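Local coordinates for OmpA family protein (Escherichia coli, PDB 5M38) that probably binds the peptidoglycan cell wall as the OmpA-like domain of TagL, a component of the type VI secretion system, at residues 7-10 with 11-14; 29-32 with 33-37. One frame throughout, in Å; residues are numbered along the deposited sequence.

The two contacts come in series along the chain: 7-10 with 11-14 closes before 29-32 with 33-37 opens. Contact 1 sits where strand 4-8, at one edge of the four-stranded mixed sheet, gives way to a loop; contact 2 occupies the last turns of helix 24-36, to which that loop leads. Strand, helix and the following strand 42-47 form a beta-alpha-beta crossover, with strand 108-112 lying antiparallel between its two strands. The centres of contacts 1 and 2 are about 19 Å apart and their nearest atoms about 4 Å apart, without touching. The start of the loop and the C-terminal part of the helix it leads to both pack against helix 54-74 of this OmpA-like domain.

Contact 1: 7-10 with 11-14; sequences NSLA and LFDA
The carbonyl oxygen of Ser8 takes a weak backbone hydrogen bond from Ala10 N (2.9 Å, Ser8 O to Ala10 N) and is also brushed by the Leu11 side chain. That weak bond closes an inverse gamma turn centred on Leu9, a tight bend that ends the strand and folds the chain back far enough for residues three and four apart to meet. Leu11 CG lies 3.5 Å from Ser8 O, and its CD1 branch continues past the carbonyl to Asn7 CB, 3.7 Å away. A torsion of -65° sets Leu11 CG beside its own backbone N and anti to its carbonyl carbon, which directs the branch back toward the strand. The same methyl borders Leu9, CD1 to CD1 at 4.5 Å. Leu9 also reaches Phe12: its CG comes up to the ring at an edge, near the ring plane, 4.1 Å from Phe12 CD1. A leucine suits the buried place of Leu11, between the strand end and helix 24-36, because its branched end can meet Asn7 CB, the Ser8 carbonyl and Leu9 together. Cutting Leu11 back to an alanine would probably open a gap beside Asn7 CB and the Ser8 carbonyl and leave Leu9 without one of its apolar neighbours. A backbone hydrogen bond with Lys20, further along the same loop, holds Leu11, which touches Leu27 of helix 24-36, whose Trp26 meets Asn7. On the strand side Asn7 bonds through its backbone to Val109 of strand 108-112, while Leu9 and Phe12 both rest on Arg64 of helix 54-74.

Contact 2: 29-32 with 33-37; sequences NALV and DIKAK
Backbone bonds of the i to i+4 kind join Asn29, Ala30, Leu31 and Val32 to the residues one turn on. The two inner ones are firm: Ile34 N gives to Ala30 O at 3.1 Å, and Lys35 N to Leu31 O at 2.9 Å with an N-H...O angle of 154°. Those of Asp33 N to Asn29 O and Ala36 N to Val32 O are weak.

Van der Waals contact runs along the helix side. With Leu31 CG anti to the backbone N (chi1 -180°), the branch extends far enough for CD1 to meet the aliphatic Lys35 CE at 4.0 Å, the two chains passing at a slant. A long lysine suits this spot, since its methylenes cover a leucine while a bend at chi4 takes NZ onward to a weak bond with Gly76 O. Ile34 CG1 lies back against the preceding turn, 3.4 Å from Ala30 O, and Ala30 and Ile34 also press on Met72 of helix 54-74, where a small and a branched residue fit. Val32 CG1 flanks Asp33 OD1 at 3.4 Å.

Among polar groups, Asp33 OD2 lies 3.3 Å from Asn29 O. Both are acceptors, so no hydrogen bond joins them.

Backbone bonding thus supplies the polar cohesion here, the side chains adding mainly van der Waals contact, and the carboxylate beside a carbonyl would probably be mildly unfavourable electrostatically.

Contact 1: 7-10 with 11-14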
# COMPACT_ATOMS: atom_id res chain seq x y z
N ASN A 7 0.77 2.65 5.21
CA ASN A 7 1.56 3.68 4.53
C ASN A 7 0.57 4.61 3.84
O ASN A 7 -0.19 4.16 2.98
CB ASN A 7 2.46 3.09 3.44
CG ASN A 7 3.67 2.30 3.86
OD1 ASN A 7 3.74 1.10 3.58
ND2 ASN A 7 4.71 2.94 4.34
N SER A 8 0.59 5.91 4.20
CA SER A 8 -0.30 6.91 3.59
C SER A 8 0.15 7.18 2.16
O SER A 8 1.31 6.92 1.83
CB SER A 8 -0.30 8.20 4.40
OG SER A 8 -1.28 9.12 3.93
N LEU A 9 -0.73 7.73 1.31
CA LEU A 9 -0.35 8.04 -0.07
C LEU A 9 0.37 9.43 -0.14
O LEU A 9 -0.20 10.48 -0.39
CB LEU A 9 -1.56 7.86 -0.98
CG LEU A 9 -1.87 6.41 -1.47
CD1 LEU A 9 -1.28 5.36 -0.61
CD2 LEU A 9 -3.35 6.15 -1.64
N ALA A 10 1.63 9.38 0.31
CA ALA A 10 2.75 10.33 0.42
C ALA A 10 3.94 9.42 -0.03
O ALA A 10 5.04 9.43 0.53
CB ALA A 10 2.93 10.71 1.87
N LEU A 11 3.59 8.53 -0.98
CA LEU A 11 4.43 7.56 -1.65
C LEU A 11 4.29 7.87 -3.12
O LEU A 11 5.18 7.55 -3.90
CB LEU A 11 3.89 6.13 -1.43
CG LEU A 11 3.88 5.53 -0.04
CD1 LEU A 11 3.01 4.27 -0.04
CD2 LEU A 11 5.30 5.20 0.44
N PHE A 12 3.17 8.50 -3.50
CA PHE A 12 2.80 8.80 -4.89
C PHE A 12 2.28 10.20 -5.01
O PHE A 12 1.77 10.75 -4.03
CB PHE A 12 1.67 7.84 -5.34
CG PHE A 12 1.90 6.38 -5.06
CD1 PHE A 12 1.37 5.79 -3.91
CD2 PHE A 12 2.66 5.60 -5.92
CE1 PHE A 12 1.59 4.43 -3.64
CE2 PHE A 12 2.88 4.24 -5.64
CZ PHE A 12 2.35 3.67 -4.50
N ASP A 13 2.35 10.77 -6.22
CA ASP A 13 1.75 12.07 -6.50
C ASP A 13 0.32 11.77 -6.99
O ASP A 13 0.07 10.67 -7.50
CB ASP A 13 2.56 12.84 -7.57
CG ASP A 13 3.92 13.35 -7.14
OD1 ASP A 13 3.98 14.22 -6.21
OD2 ASP A 13 4.92 12.99 -7.80
N ALA A 14 -0.63 12.72 -6.83
CA ALA A 14 -2.05 12.58 -7.22
C ALA A 14 -2.24 11.86 -8.55
O ALA A 14 -1.68 12.29 -9.56
CB ALA A 14 -2.72 13.93 -7.26

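Contact 2: 29-32 with 33-37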
# COMPACT_ATOMS: atom_id res chain seq x y z
N ASN A 29 11.55 1.91 6.76
CA ASN A 29 11.07 1.44 8.07
C ASN A 29 10.12 0.25 7.95
O ASN A 29 10.16 -0.66 8.79
CB ASN A 29 10.53 2.52 9.01
CG ASN A 29 9.67 3.63 8.48
OD1 ASN A 29 8.51 3.45 8.08
ND2 ASN A 29 10.23 4.84 8.52
N ALA A 30 9.31 0.24 6.88
CA ALA A 30 8.40 -0.86 6.53
C ALA A 30 9.20 -2.13 6.19
O ALA A 30 8.79 -3.22 6.60
CB ALA A 30 7.53 -0.46 5.36
N LEU A 31 10.36 -1.99 5.50
CA LEU A 31 11.27 -3.08 5.14
C LEU A 31 11.95 -3.71 6.35
O LEU A 31 12.21 -4.91 6.34
CB LEU A 31 12.29 -2.61 4.09
CG LEU A 31 13.34 -3.60 3.57
CD1 LEU A 31 12.70 -4.83 2.99
CD2 LEU A 31 14.15 -2.97 2.50
N VAL A 32 12.22 -2.91 7.41
CA VAL A 32 12.82 -3.41 8.65
C VAL A 32 11.84 -4.40 9.35
O VAL A 32 12.25 -5.49 9.77
CB VAL A 32 13.35 -2.23 9.54
CG1 VAL A 32 12.38 -1.79 10.64
CG2 VAL A 32 14.71 -2.57 10.14
N ASP A 33 10.55 -4.02 9.39
CA ASP A 33 9.46 -4.80 9.98
C ASP A 33 9.24 -6.08 9.16
O ASP A 33 9.02 -7.14 9.75
CB ASP A 33 8.16 -3.97 10.07
CG ASP A 33 8.28 -2.61 10.76
OD1 ASP A 33 9.17 -2.45 11.63
OD2 ASP A 33 7.46 -1.70 10.44
N ILE A 34 9.32 -5.98 7.81
CA ILE A 34 9.18 -7.10 6.87
C ILE A 34 10.32 -8.09 7.05
O ILE A 34 10.05 -9.29 7.09
CB ILE A 34 9.06 -6.60 5.39
CG1 ILE A 34 7.67 -6.04 5.10
CG2 ILE A 34 9.43 -7.69 4.38
CD1 ILE A 34 7.57 -5.27 3.83
N LYS A 35 11.56 -7.60 7.18
CA LYS A 35 12.75 -8.44 7.35
C LYS A 35 12.73 -9.25 8.65
O LYS A 35 13.35 -10.32 8.72
CB LYS A 35 14.05 -7.63 7.19
CG LYS A 35 14.46 -7.48 5.72
CD LYS A 35 15.74 -6.69 5.49
CE LYS A 35 16.16 -6.66 4.03
NZ LYS A 35 16.77 -7.94 3.58
N ALA A 36 11.99 -8.77 9.66
CA ALA A 36 11.81 -9.45 10.94
C ALA A 36 10.84 -10.65 10.81
O ALA A 36 11.11 -11.71 11.37
CB ALA A 36 11.31 -8.46 11.99
N LYS A 37 9.74 -10.48 10.02
CA LYS A 37 8.66 -11.47 9.81
C LYS A 37 8.51 -11.96 8.33
O LYS A 37 7.39 -12.30 7.90
CB LYS A 37 7.32 -10.89 10.31
CG LYS A 37 7.32 -10.49 11.78
CD LYS A 37 6.00 -9.91 12.24
CE LYS A 37 6.13 -9.49 13.68
NZ LYS A 37 4.82 -9.23 14.30